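Local atomic coordinates of RsbT co-antagonist protein RsbRA (PDB entry 2BNL), a protein that helps regulate sigma-B in the general stress response of Bacillus subtilis, as a stressosome component that stimulates the RsbT kinase toward RsbS in vitro. Residues A[21-26]-A[41-46]; A[46-51]-A[68-73]; A[51-56]-A[118-123]; A[72-77]-A[129-134]. One frame throughout, in Å; residues are numbered along the deposited sequence.

Overall arrangement
The four contacts lie in the all-helical N-terminal domain, a nonheme globin fold. Contacts 1, 2 and 3 follow one another along helix 39-54, which meets helix 15-30, then helix 64-76, then helix 109-135. The centres of contacts 1 and 3 are about 17 Å apart, on opposite sides of the chain's centre, with contact 2 about 11 Å from each. Contact 4 joins helix 64-76 to helix 109-135, its centre about 10 Å from that of contact 2. Contacts 2 and 4 share Leu-72 and Arg-73, and Arg-73 also packs on Asn-44 and Ile-45 of contact 1. Contacts 3 and 4 do not touch, but both reach the second subunit from helix 109-135.

Contact 1 (A[21-26]-A[41-46]); sequences LWTDTL and VYENIS
Trp-22 meets Ser-46 through its CB, 3.9 Å from Ser-46 OG, while its indole leaves the interface to stack on Phe-91 of helix 81-100. One residue on, Thr-23 lies at the closest backbone approach, its CA 5.2 Å from that of Glu-43. Its methyl, anti to the backbone N, rests on the backbone of Glu-43, with CG2 3.7 Å from Glu-43 N, and its hydroxyl bonds back to Leu-19 O. Leu-26 does most of the apolar packing. Its CD1 touches both Tyr-42 O, at 3.4 Å, and Ile-45 CG2, and its CB lies against the Tyr-42 ring, whose hydroxyl bonds to Leu-37 N. Opposite Trp-22, Ser-46 OG donates to Tyr-42 O of its own helix at 3.0 Å. Helices 15-30 and 39-54 of this globin fold cross here at 130°, their axes 8.5 Å apart; the small Thr-23 and Ser-46 at the crossing are consistent with so close an approach, and their hydroxyls meet their polar needs largely within their own helices.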
loop_
_atom_site.group_PDB
_atom_site.type_symbol
_atom_site.label_atom_id
_atom_site.label_comp_id
_atom_site.label_asym_id
_atom_site.label_seq_id
_atom_site.Cartn_x
_atom_site.Cartn_y
_atom_site.Cartn_z
ATOM N N LEU A 21 13.231 -0.841 -15.438
ATOM C CA LEU A 21 13.132 0.005 -14.274
ATOM C C LEU A 21 12.752 -0.779 -12.978
ATOM O O LEU A 21 13.345 -0.600 -11.939
ATOM C CB LEU A 21 12.072 1.070 -14.568
ATOM C CG LEU A 21 11.913 2.172 -13.572
ATOM C CD1 LEU A 21 13.142 3.138 -13.654
ATOM C CD2 LEU A 21 10.634 2.958 -13.848
ATOM N N TRP A 22 11.711 -1.576 -13.089
ATOM C CA TRP A 22 11.220 -2.387 -12.010
ATOM C C TRP A 22 12.148 -3.516 -11.625
ATOM O O TRP A 22 12.274 -3.804 -10.465
ATOM C CB TRP A 22 9.776 -2.842 -12.310
ATOM C CG TRP A 22 8.885 -1.698 -12.329
ATOM C CD1 TRP A 22 9.145 -0.461 -11.878
ATOM C CD2 TRP A 22 7.571 -1.639 -12.919
ATOM N NE1 TRP A 22 8.052 0.352 -12.087
ATOM C CE2 TRP A 22 7.076 -0.362 -12.703
ATOM C CE3 TRP A 22 6.777 -2.566 -13.602
ATOM C CZ2 TRP A 22 5.811 0.044 -13.153
ATOM C CZ3 TRP A 22 5.531 -2.150 -14.034
ATOM C CH2 TRP A 22 5.083 -0.871 -13.798
ATOM N N THR A 23 12.832 -4.123 -12.606
ATOM C CA THR A 23 13.826 -5.130 -12.322
ATOM C C THR A 23 14.958 -4.504 -11.508
ATOM O O THR A 23 15.423 -5.050 -10.531
ATOM C CB THR A 23 14.317 -5.811 -13.658
ATOM O OG1 THR A 23 13.202 -6.480 -14.258
ATOM C CG2 THR A 23 15.374 -6.886 -13.286
ATOM N N ASP A 24 15.403 -3.341 -11.918
ATOM C CA ASP A 24 16.443 -2.609 -11.198
ATOM C C ASP A 24 16.041 -2.205 -9.827
ATOM O O ASP A 24 16.855 -2.219 -8.909
ATOM C CB ASP A 24 16.919 -1.366 -11.987
ATOM C CG ASP A 24 17.665 -1.731 -13.268
ATOM O OD1 ASP A 24 18.071 -2.923 -13.495
ATOM O OD2 ASP A 24 17.771 -0.825 -14.109
ATOM N N THR A 25 14.780 -1.836 -9.636
ATOM C CA THR A 25 14.265 -1.507 -8.283
ATOM C C THR A 25 14.339 -2.724 -7.387
ATOM O O THR A 25 14.824 -2.611 -6.294
ATOM C CB THR A 25 12.813 -1.008 -8.431
ATOM O OG1 THR A 25 12.806 0.147 -9.253
ATOM C CG2 THR A 25 12.148 -0.737 -7.104
ATOM N N LEU A 26 13.911 -3.913 -7.876
ATOM C CA LEU A 26 13.976 -5.147 -7.099
ATOM C C LEU A 26 15.381 -5.478 -6.705
ATOM O O LEU A 26 15.659 -5.810 -5.570
ATOM C CB LEU A 26 13.364 -6.329 -7.854
ATOM C CG LEU A 26 11.851 -6.260 -8.042
ATOM C CD1 LEU A 26 11.390 -7.256 -8.986
ATOM C CD2 LEU A 26 11.052 -6.450 -6.699
ATOM N N VAL A 41 15.207 -14.011 -11.886
ATOM C CA VAL A 41 14.118 -14.151 -10.955
ATOM C C VAL A 41 13.435 -12.798 -10.822
ATOM O O VAL A 41 12.211 -12.696 -10.913
ATOM C CB VAL A 41 14.569 -14.711 -9.593
ATOM C CG1 VAL A 41 13.589 -14.523 -8.589
ATOM C CG2 VAL A 41 14.815 -16.208 -9.750
ATOM N N TYR A 42 14.224 -11.747 -10.688
ATOM C CA TYR A 42 13.584 -10.402 -10.498
ATOM C C TYR A 42 12.946 -9.908 -11.763
ATOM O O TYR A 42 11.795 -9.322 -11.713
ATOM C CB TYR A 42 14.608 -9.415 -9.901
ATOM C CG TYR A 42 15.166 -9.800 -8.544
ATOM C CD1 TYR A 42 14.338 -10.035 -7.462
ATOM C CD2 TYR A 42 16.528 -9.924 -8.318
ATOM C CE1 TYR A 42 14.805 -10.369 -6.187
ATOM C CE2 TYR A 42 16.984 -10.273 -7.040
ATOM C CZ TYR A 42 16.117 -10.497 -6.000
ATOM O OH TYR A 42 16.605 -10.872 -4.771
ATOM N N GLU A 43 13.598 -10.161 -12.910
ATOM C CA GLU A 43 12.970 -9.855 -14.186
ATOM C C GLU A 43 11.595 -10.555 -14.374
ATOM O O GLU A 43 10.655 -9.971 -14.826
ATOM C CB GLU A 43 13.933 -10.141 -15.347
ATOM C CG GLU A 43 13.345 -9.840 -16.698
ATOM C CD GLU A 43 14.222 -10.281 -17.880
ATOM O OE1 GLU A 43 15.429 -10.004 -17.801
ATOM O OE2 GLU A 43 13.707 -10.989 -18.819
ATOM N N ASN A 44 11.537 -11.800 -14.002
ATOM C CA ASN A 44 10.345 -12.595 -14.133
ATOM C C ASN A 44 9.221 -12.078 -13.232
ATOM O O ASN A 44 8.069 -12.121 -13.582
ATOM C CB ASN A 44 10.629 -14.063 -13.851
ATOM C CG ASN A 44 11.325 -14.769 -14.964
ATOM O OD1 ASN A 44 11.699 -14.208 -15.982
ATOM N ND2 ASN A 44 11.602 -16.017 -14.721
ATOM N N ILE A 45 9.581 -11.637 -12.050
ATOM C CA ILE A 45 8.621 -10.908 -11.201
ATOM C C ILE A 45 8.073 -9.620 -11.811
ATOM O O ILE A 45 6.853 -9.422 -11.803
ATOM C CB ILE A 45 9.229 -10.558 -9.802
ATOM C CG1 ILE A 45 9.472 -11.831 -9.009
ATOM C CG2 ILE A 45 8.316 -9.583 -9.079
ATOM C CD1 ILE A 45 10.425 -11.658 -7.911
ATOM N N SER A 46 8.952 -8.785 -12.372
ATOM C CA SER A 46 8.527 -7.570 -13.042
ATOM C C SER A 46 7.647 -7.880 -14.212
ATOM O O SER A 46 6.703 -7.149 -14.434
ATOM C CB SER A 46 9.723 -6.760 -13.467
ATOM O OG SER A 46 10.529 -6.681 -12.295
#

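Contact 2 (A[46-51]-A[68-73]); sequences SKEYID and SELALR
Glu-48 and Leu-70 stand nearest across two almost antiparallel helix segments, their CA atoms 6.8 Å apart and the axes inclined at 154° and 10.3 Å apart at their closest. Glu-48 spans the gap with an extended chain, although its chi1 of -102° lies away from the usual staggered positions. Its carboxylate lies over Leu-70, with OE1 3.4 Å from Leu-70 CA and OE2 3.5 Å from Leu-70 CD1. The same OE2 forms a salt bridge with Arg-73 NH1, modelled at a short 2.5 Å, a spacing best treated with caution. The two flat groups are nearly parallel, yet NH1 comes from above the carboxylate plane, and the N-H...O angle of 130° is bent. In the globin fold this bridge ties helix 39-54 to helix 64-76, the next helix in the chain; Arg-73 NH2 adds a weak bond to Val-41 O. With an alanine in place of Glu-48, the Arg-73 guanidinium is likely to lose its charged mate. On the inner side, Leu-70 CD2 sits at the edge of the Tyr-49 ring, 4.2 Å from Tyr-49 CD1. The Tyr-49 hydroxyl is hydrogen-bonded to Asn-124 OD1, and its ring meets Phe-91 edge-to-face.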
loop_
_atom_site.group_PDB
_atom_site.type_symbol
_atom_site.label_atom_id
_atom_site.label_comp_id
_atom_site.label_asym_id
_atom_site.label_seq_id
_atom_site.Cartn_x
_atom_site.Cartn_y
_atom_site.Cartn_z
ATOM N N SER A 46 8.952 -8.785 -12.372
ATOM C CA SER A 46 8.527 -7.570 -13.042
ATOM C C SER A 46 7.647 -7.880 -14.212
ATOM O O SER A 46 6.703 -7.149 -14.434
ATOM C CB SER A 46 9.723 -6.760 -13.467
ATOM O OG SER A 46 10.529 -6.681 -12.295
ATOM N N LYS A 47 7.997 -8.909 -14.980
ATOM C CA LYS A 47 7.207 -9.288 -16.141
ATOM C C LYS A 47 5.821 -9.822 -15.728
ATOM O O LYS A 47 4.843 -9.486 -16.394
ATOM C CB LYS A 47 8.001 -10.265 -17.081
ATOM C CG LYS A 47 7.141 -10.856 -18.206
ATOM C CD LYS A 47 6.597 -9.829 -19.144
ATOM C CE LYS A 47 5.945 -10.496 -20.498
ATOM N NZ LYS A 47 4.857 -9.636 -21.008
ATOM N N GLU A 48 5.762 -10.634 -14.711
ATOM C CA GLU A 48 4.477 -11.205 -14.193
ATOM C C GLU A 48 3.641 -10.040 -13.712
ATOM O O GLU A 48 2.436 -10.010 -13.866
ATOM C CB GLU A 48 4.671 -12.073 -12.968
ATOM C CG GLU A 48 4.657 -13.596 -13.103
ATOM C CD GLU A 48 4.751 -14.341 -11.731
ATOM O OE1 GLU A 48 3.711 -14.989 -11.367
ATOM O OE2 GLU A 48 5.863 -14.302 -11.039
ATOM N N TYR A 49 4.260 -9.089 -13.042
ATOM C CA TYR A 49 3.489 -7.851 -12.588
ATOM C C TYR A 49 2.953 -6.981 -13.703
ATOM O O TYR A 49 1.777 -6.593 -13.709
ATOM C CB TYR A 49 4.391 -7.006 -11.746
ATOM C CG TYR A 49 3.737 -5.869 -11.067
ATOM C CD1 TYR A 49 2.792 -6.073 -10.061
ATOM C CD2 TYR A 49 4.070 -4.588 -11.373
ATOM C CE1 TYR A 49 2.208 -5.015 -9.366
ATOM C CE2 TYR A 49 3.455 -3.500 -10.673
ATOM C CZ TYR A 49 2.537 -3.741 -9.669
ATOM O OH TYR A 49 2.029 -2.669 -8.979
ATOM N N ILE A 50 3.810 -6.683 -14.690
ATOM C CA ILE A 50 3.320 -5.939 -15.836
ATOM C C ILE A 50 2.105 -6.669 -16.534
ATOM O O ILE A 50 1.180 -6.005 -16.987
ATOM C CB ILE A 50 4.434 -5.630 -16.908
ATOM C CG1 ILE A 50 5.536 -4.761 -16.331
ATOM C CG2 ILE A 50 3.968 -4.650 -18.073
ATOM C CD1 ILE A 50 7.025 -4.763 -17.095
ATOM N N ASP A 51 2.193 -7.975 -16.673
ATOM C CA ASP A 51 1.151 -8.791 -17.300
ATOM C C ASP A 51 -0.166 -8.659 -16.505
ATOM O O ASP A 51 -1.197 -8.555 -17.112
ATOM C CB ASP A 51 1.509 -10.261 -17.332
ATOM C CG ASP A 51 2.486 -10.625 -18.444
ATOM O OD1 ASP A 51 2.918 -9.753 -19.207
ATOM O OD2 ASP A 51 2.785 -11.823 -18.511
ATOM N N SER A 68 -2.726 -14.330 -7.882
ATOM C CA SER A 68 -2.576 -15.357 -6.883
ATOM C C SER A 68 -1.241 -16.095 -7.084
ATOM O O SER A 68 -0.520 -16.402 -6.079
ATOM C CB SER A 68 -3.746 -16.337 -7.007
ATOM O OG SER A 68 -3.413 -17.557 -6.500
ATOM N N GLU A 69 -0.931 -16.404 -8.326
ATOM C CA GLU A 69 0.367 -16.982 -8.674
ATOM C C GLU A 69 1.569 -16.107 -8.330
ATOM O O GLU A 69 2.610 -16.630 -7.831
ATOM C CB GLU A 69 0.440 -17.339 -10.127
ATOM C CG GLU A 69 1.507 -18.420 -10.319
ATOM C CD GLU A 69 1.051 -19.943 -10.123
ATOM O OE1 GLU A 69 0.682 -20.488 -9.002
ATOM O OE2 GLU A 69 1.124 -20.643 -11.195
ATOM N N LEU A 70 1.481 -14.811 -8.647
ATOM C CA LEU A 70 2.595 -13.940 -8.314
ATOM C C LEU A 70 2.824 -13.908 -6.785
ATOM O O LEU A 70 3.992 -13.933 -6.327
ATOM C CB LEU A 70 2.388 -12.532 -8.821
ATOM C CG LEU A 70 3.401 -11.437 -8.426
ATOM C CD1 LEU A 70 4.671 -11.897 -8.860
ATOM C CD2 LEU A 70 3.132 -10.181 -9.144
ATOM N N ALA A 71 1.739 -13.823 -5.995
ATOM C CA ALA A 71 1.855 -13.675 -4.535
ATOM C C ALA A 71 2.419 -14.935 -3.914
ATOM O O ALA A 71 3.299 -14.878 -3.034
ATOM C CB ALA A 71 0.488 -13.330 -3.943
ATOM N N LEU A 72 1.925 -16.072 -4.355
ATOM C CA LEU A 72 2.412 -17.357 -3.909
ATOM C C LEU A 72 3.884 -17.599 -4.191
ATOM O O LEU A 72 4.643 -18.046 -3.339
ATOM C CB LEU A 72 1.583 -18.476 -4.539
ATOM C CG LEU A 72 1.890 -19.921 -4.196
ATOM C CD1 LEU A 72 1.813 -20.210 -2.741
ATOM C CD2 LEU A 72 1.118 -20.933 -5.005
ATOM N N ARG A 73 4.315 -17.200 -5.383
ATOM C CA ARG A 73 5.739 -17.299 -5.743
ATOM C C ARG A 73 6.551 -16.410 -4.830
ATOM O O ARG A 73 7.636 -16.823 -4.343
ATOM C CB ARG A 73 5.930 -16.846 -7.206
ATOM C CG ARG A 73 7.248 -17.098 -7.844
ATOM C CD ARG A 73 7.230 -16.485 -9.375
ATOM N NE ARG A 73 8.549 -15.903 -9.547
ATOM C CZ ARG A 73 9.052 -15.186 -10.596
ATOM N NH1 ARG A 73 8.259 -14.832 -11.679
ATOM N NH2 ARG A 73 10.392 -14.795 -10.498
#

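Contact 3 (A[51-56]-A[118-123]); sequences DILLLS and RFFSPI
Leu-53, Ile-52 and Ser-56 pack against Phe-119, Phe-120 and Ile-123 in a buried, chiefly apolar contact inside the globin fold, where the far stretch of helix 39-54 and the residues beyond it meet helix 109-135. Both methyls of Leu-53 lie against Phe-120 CE1, CD1 at 3.6 Å, and CD2 also reaches Ile-123 CD1 at 3.7 Å, the two aliphatic chains roughly perpendicular. Ile-52 and Ile-123 run alongside in opposite senses, CG2 to CG2. A chi1 of 179° extends the Phe-119 ring toward the backbone of the other segment, where Leu-53 O lies at the ring edge, 3.4 Å from Phe-119 CZ. Ile-123 CD1 lies above one face of the Phe-119 ring in its own helix, off toward the rim, and also meets Ser-56 CB at 3.5 Å. Helix 109-135 is kinked at Pro-122, and next to it Ser-121 packs on Ala-89 of the second subunit. Ile-11 of helix 5-13 touches Leu-53 and both phenylalanines. Ser-56 OG donates a hydrogen bond to Ile-52 O at 2.6 Å, from above the carbonyl plane. A water joins the two backbones, donating to Ser-56 O at 2.7 Å and to Phe-119 O at 2.9 Å.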
loop_
_atom_site.group_PDB
_atom_site.type_symbol
_atom_site.label_atom_id
_atom_site.label_comp_id
_atom_site.label_asym_id
_atom_site.label_seq_id
_atom_site.Cartn_x
_atom_site.Cartn_y
_atom_site.Cartn_z
ATOM N N ASP A 51 2.193 -7.975 -16.673
ATOM C CA ASP A 51 1.151 -8.791 -17.300
ATOM C C ASP A 51 -0.166 -8.659 -16.505
ATOM O O ASP A 51 -1.197 -8.555 -17.112
ATOM C CB ASP A 51 1.509 -10.261 -17.332
ATOM C CG ASP A 51 2.486 -10.625 -18.444
ATOM O OD1 ASP A 51 2.918 -9.753 -19.207
ATOM O OD2 ASP A 51 2.785 -11.823 -18.511
ATOM N N ILE A 52 -0.074 -8.609 -15.185
ATOM C CA ILE A 52 -1.213 -8.229 -14.299
ATOM C C ILE A 52 -1.806 -6.861 -14.603
ATOM O O ILE A 52 -3.031 -6.731 -14.780
ATOM C CB ILE A 52 -0.896 -8.376 -12.805
ATOM C CG1 ILE A 52 -0.693 -9.862 -12.440
ATOM C CG2 ILE A 52 -1.932 -7.677 -11.950
ATOM C CD1 ILE A 52 0.239 -10.112 -11.240
ATOM N N LEU A 53 -0.944 -5.887 -14.773
ATOM C CA LEU A 53 -1.373 -4.550 -15.039
ATOM C C LEU A 53 -2.121 -4.512 -16.346
ATOM O O LEU A 53 -3.178 -3.879 -16.427
ATOM C CB LEU A 53 -0.173 -3.587 -15.038
ATOM C CG LEU A 53 0.661 -3.472 -13.795
ATOM C CD1 LEU A 53 1.807 -2.459 -14.056
ATOM C CD2 LEU A 53 -0.031 -3.181 -12.558
ATOM N N LEU A 54 -1.589 -5.189 -17.369
ATOM C CA LEU A 54 -2.163 -5.133 -18.733
ATOM C C LEU A 54 -3.591 -5.804 -18.817
ATOM O O LEU A 54 -4.321 -5.541 -19.729
ATOM C CB LEU A 54 -1.137 -5.711 -19.733
ATOM C CG LEU A 54 0.043 -4.741 -19.951
ATOM C CD1 LEU A 54 1.032 -5.409 -20.868
ATOM C CD2 LEU A 54 -0.369 -3.319 -20.531
ATOM N N LEU A 55 -3.914 -6.674 -17.858
ATOM C CA LEU A 55 -5.224 -7.304 -17.692
ATOM C C LEU A 55 -6.163 -6.490 -16.846
ATOM O O LEU A 55 -7.288 -6.828 -16.753
ATOM C CB LEU A 55 -5.037 -8.677 -17.019
ATOM C CG LEU A 55 -4.320 -9.738 -17.841
ATOM C CD1 LEU A 55 -3.919 -10.928 -16.911
ATOM C CD2 LEU A 55 -5.232 -10.210 -18.994
ATOM N N SER A 56 -5.675 -5.439 -16.212
ATOM C CA SER A 56 -6.392 -4.692 -15.112
ATOM C C SER A 56 -6.968 -3.318 -15.426
ATOM O O SER A 56 -7.092 -2.432 -14.532
ATOM C CB SER A 56 -5.490 -4.648 -13.879
ATOM O OG SER A 56 -5.172 -5.939 -13.446
ATOM N N ARG A 118 -5.235 5.427 -8.601
ATOM C CA ARG A 118 -6.506 4.815 -8.990
ATOM C C ARG A 118 -6.329 3.445 -9.692
ATOM O O ARG A 118 -7.086 2.496 -9.502
ATOM C CB ARG A 118 -7.208 5.742 -9.890
ATOM C CG ARG A 118 -8.615 5.667 -9.740
ATOM C CD ARG A 118 -9.360 6.358 -10.861
ATOM N NE ARG A 118 -10.632 5.600 -11.007
ATOM C CZ ARG A 118 -10.883 4.638 -11.895
ATOM N NH1 ARG A 118 -10.016 4.309 -12.807
ATOM N NH2 ARG A 118 -12.062 4.020 -11.872
ATOM N N PHE A 119 -5.369 3.400 -10.588
ATOM C CA PHE A 119 -5.053 2.169 -11.328
ATOM C C PHE A 119 -4.383 1.091 -10.473
ATOM O O PHE A 119 -4.790 -0.056 -10.482
ATOM C CB PHE A 119 -4.261 2.534 -12.547
ATOM C CG PHE A 119 -3.862 1.385 -13.375
ATOM C CD1 PHE A 119 -4.786 0.673 -14.066
ATOM C CD2 PHE A 119 -2.536 0.912 -13.328
ATOM C CE1 PHE A 119 -4.388 -0.461 -14.885
ATOM C CE2 PHE A 119 -2.157 -0.188 -14.038
ATOM C CZ PHE A 119 -3.058 -0.868 -14.856
ATOM N N PHE A 120 -3.322 1.456 -9.737
ATOM C CA PHE A 120 -2.479 0.520 -9.045
ATOM C C PHE A 120 -2.998 0.080 -7.697
ATOM O O PHE A 120 -2.806 -1.069 -7.329
ATOM C CB PHE A 120 -1.106 1.212 -8.812
ATOM C CG PHE A 120 -0.202 1.118 -9.985
ATOM C CD1 PHE A 120 0.537 -0.030 -10.226
ATOM C CD2 PHE A 120 -0.143 2.145 -10.945
ATOM C CE1 PHE A 120 1.442 -0.056 -11.352
ATOM C CE2 PHE A 120 0.754 2.024 -12.048
ATOM C CZ PHE A 120 1.487 0.924 -12.232
ATOM N N SER A 121 -3.649 0.996 -6.952
ATOM C CA SER A 121 -4.018 0.721 -5.560
ATOM C C SER A 121 -4.836 -0.601 -5.394
ATOM O O SER A 121 -4.412 -1.475 -4.703
ATOM C CB SER A 121 -4.788 1.915 -4.871
ATOM O OG SER A 121 -4.865 1.652 -3.497
ATOM N N PRO A 122 -5.933 -0.767 -6.140
ATOM C CA PRO A 122 -6.686 -2.069 -6.016
ATOM C C PRO A 122 -5.928 -3.367 -6.452
ATOM O O PRO A 122 -6.148 -4.454 -5.929
ATOM C CB PRO A 122 -7.935 -1.819 -6.882
ATOM C CG PRO A 122 -7.591 -0.711 -7.826
ATOM C CD PRO A 122 -6.511 0.147 -7.152
ATOM N N ILE A 123 -5.056 -3.222 -7.441
ATOM C CA ILE A 123 -4.168 -4.321 -7.839
ATOM C C ILE A 123 -3.223 -4.695 -6.738
ATOM O O ILE A 123 -3.137 -5.846 -6.298
ATOM C CB ILE A 123 -3.345 -3.947 -9.065
ATOM C CG1 ILE A 123 -4.230 -3.642 -10.231
ATOM C CG2 ILE A 123 -2.340 -5.012 -9.397
ATOM C CD1 ILE A 123 -3.538 -2.922 -11.522
HETATM O O HOH W 1 -6.872 -1.482 -11.961
#

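Contact 4 (A[72-77]-A[129-134]); sequences LRAVQI and NQYSIS
Val-75 and Tyr-131 make the main apolar contact here, a CH-pi interaction. Val-75 CG2 lies over one face of the Tyr-131 ring, 3.6 Å from its centroid and only 17° off the ring normal, though shifted a little toward CE1. The ring swings away from its own backbone nitrogen (chi1 -176°), which carries it across to the other helix. Ala-74 CB joins from the side, near the ring plane and 4.3 Å from Tyr-131 CE1. At the outer margin Leu-72 CD1 comes to 4.0 Å from Ser-134 OG, a loose contact.

The polar ends of Tyr-131 and Ser-134 find partners that do not lie across the interface. The Tyr-131 hydroxyl bonds to Leu-79 O, in the turn that follows helix 64-76, and so helps fix the ring beneath Val-75. Ser-134 OG donates to Gln-130 O of its own helix at 3.0 Å; that oxygen also accepts from Ser-134 N, the two donors arriving from opposite faces of its plane. Shortening Tyr-131 to a leucine would probably cost Leu-79 O its hydroxyl partner and thin the packing against the Val-75 methyl.

In the assembly Tyr-131 also packs on Ser-132 of the second subunit, and Asn-129 OD1 accepts from Lys-82 N of that subunit. With no hydrogen bond directly between the segments, helices 64-76 and 109-135 of the globin fold are joined here by ring-face packing, at an axis separation of 8.9 Å, with Tyr-131 itself also part of the contact between subunits.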
loop_
_atom_site.group_PDB
_atom_site.type_symbol
_atom_site.label_atom_id
_atom_site.label_comp_id
_atom_site.label_asym_id
_atom_site.label_seq_id
_atom_site.Cartn_x
_atom_site.Cartn_y
_atom_site.Cartn_z
ATOM N N LEU A 72 1.925 -16.072 -4.355
ATOM C CA LEU A 72 2.412 -17.357 -3.909
ATOM C C LEU A 72 3.884 -17.599 -4.191
ATOM O O LEU A 72 4.643 -18.046 -3.339
ATOM C CB LEU A 72 1.583 -18.476 -4.539
ATOM C CG LEU A 72 1.890 -19.921 -4.196
ATOM C CD1 LEU A 72 1.813 -20.210 -2.741
ATOM C CD2 LEU A 72 1.118 -20.933 -5.005
ATOM N N ARG A 73 4.315 -17.200 -5.383
ATOM C CA ARG A 73 5.739 -17.299 -5.743
ATOM C C ARG A 73 6.551 -16.410 -4.830
ATOM O O ARG A 73 7.636 -16.823 -4.343
ATOM C CB ARG A 73 5.930 -16.846 -7.206
ATOM C CG ARG A 73 7.248 -17.098 -7.844
ATOM C CD ARG A 73 7.230 -16.485 -9.375
ATOM N NE ARG A 73 8.549 -15.903 -9.547
ATOM C CZ ARG A 73 9.052 -15.186 -10.596
ATOM N NH1 ARG A 73 8.259 -14.832 -11.679
ATOM N NH2 ARG A 73 10.392 -14.795 -10.498
ATOM N N ALA A 74 6.095 -15.184 -4.621
ATOM C CA ALA A 74 6.770 -14.294 -3.683
ATOM C C ALA A 74 7.043 -14.889 -2.265
ATOM O O ALA A 74 8.167 -14.843 -1.723
ATOM C CB ALA A 74 6.096 -12.895 -3.599
ATOM N N VAL A 75 6.004 -15.432 -1.686
ATOM C CA VAL A 75 6.103 -16.215 -0.469
ATOM C C VAL A 75 7.128 -17.307 -0.622
ATOM O O VAL A 75 8.033 -17.389 0.244
ATOM C CB VAL A 75 4.742 -16.811 -0.077
ATOM C CG1 VAL A 75 4.911 -17.800 1.186
ATOM C CG2 VAL A 75 3.772 -15.676 0.221
ATOM N N GLN A 76 7.031 -18.113 -1.675
ATOM C CA GLN A 76 7.829 -19.351 -1.738
ATOM C C GLN A 76 9.316 -19.081 -1.900
ATOM O O GLN A 76 10.114 -19.873 -1.426
ATOM C CB GLN A 76 7.325 -20.303 -2.780
ATOM C CG GLN A 76 5.911 -20.722 -2.328
ATOM C CD GLN A 76 5.286 -21.790 -3.161
ATOM O OE1 GLN A 76 4.369 -22.524 -2.685
ATOM N NE2 GLN A 76 5.718 -21.892 -4.380
ATOM N N ILE A 77 9.636 -17.964 -2.578
ATOM C CA ILE A 77 11.013 -17.575 -2.829
ATOM C C ILE A 77 11.550 -16.807 -1.681
ATOM O O ILE A 77 12.689 -16.479 -1.762
ATOM C CB ILE A 77 11.253 -16.911 -4.239
ATOM C CG1 ILE A 77 10.645 -15.483 -4.273
ATOM C CG2 ILE A 77 10.787 -17.915 -5.384
ATOM C CD1 ILE A 77 10.867 -14.630 -5.540
ATOM N N ASN A 129 -3.305 -9.075 -0.312
ATOM C CA ASN A 129 -4.288 -10.035 0.225
ATOM C C ASN A 129 -3.901 -11.475 -0.072
ATOM O O ASN A 129 -3.969 -12.330 0.768
ATOM C CB ASN A 129 -5.660 -9.680 -0.332
ATOM C CG ASN A 129 -6.803 -10.352 0.409
ATOM O OD1 ASN A 129 -6.923 -10.280 1.625
ATOM N ND2 ASN A 129 -7.653 -11.039 -0.340
ATOM N N GLN A 130 -3.475 -11.733 -1.310
ATOM C CA GLN A 130 -3.160 -13.146 -1.764
ATOM C C GLN A 130 -1.860 -13.611 -1.160
ATOM O O GLN A 130 -1.717 -14.743 -0.802
ATOM C CB GLN A 130 -3.103 -13.186 -3.287
ATOM C CG GLN A 130 -4.484 -13.165 -3.900
ATOM C CD GLN A 130 -5.400 -14.340 -3.445
ATOM O OE1 GLN A 130 -5.017 -15.491 -3.423
ATOM N NE2 GLN A 130 -6.600 -14.024 -3.217
ATOM N N TYR A 131 -0.984 -12.663 -0.904
ATOM C CA TYR A 131 0.254 -12.951 -0.178
ATOM C C TYR A 131 -0.066 -13.528 1.225
ATOM O O TYR A 131 0.448 -14.614 1.674
ATOM C CB TYR A 131 1.088 -11.671 -0.060
ATOM C CG TYR A 131 2.396 -11.929 0.595
ATOM C CD1 TYR A 131 3.554 -12.132 -0.187
ATOM C CD2 TYR A 131 2.485 -12.087 1.937
ATOM C CE1 TYR A 131 4.807 -12.399 0.440
ATOM C CE2 TYR A 131 3.736 -12.355 2.568
ATOM C CZ TYR A 131 4.871 -12.492 1.793
ATOM O OH TYR A 131 6.055 -12.860 2.430
ATOM N N SER A 132 -0.886 -12.780 1.964
ATOM C CA SER A 132 -1.270 -13.136 3.330
ATOM C C SER A 132 -2.078 -14.440 3.335
ATOM O O SER A 132 -1.844 -15.299 4.179
ATOM C CB SER A 132 -2.096 -11.975 4.001
ATOM O OG SER A 132 -2.382 -12.261 5.388
ATOM N N ILE A 133 -2.998 -14.570 2.392
ATOM C CA ILE A 133 -3.867 -15.752 2.256
ATOM C C ILE A 133 -3.041 -16.943 2.022
ATOM O O ILE A 133 -3.343 -17.962 2.588
ATOM C CB ILE A 133 -4.973 -15.577 1.204
ATOM C CG1 ILE A 133 -6.080 -14.726 1.765
ATOM C CG2 ILE A 133 -5.497 -16.926 0.698
ATOM C CD1 ILE A 133 -7.059 -14.205 0.718
ATOM N N SER A 134 -1.921 -16.837 1.313
ATOM C CA SER A 134 -1.071 -18.014 1.093
ATOM C C SER A 134 -0.723 -18.656 2.449
ATOM O O SER A 134 -0.537 -19.895 2.573
ATOM C CB SER A 134 0.105 -17.659 0.260
ATOM O OG SER A 134 -0.372 -17.365 -1.074
#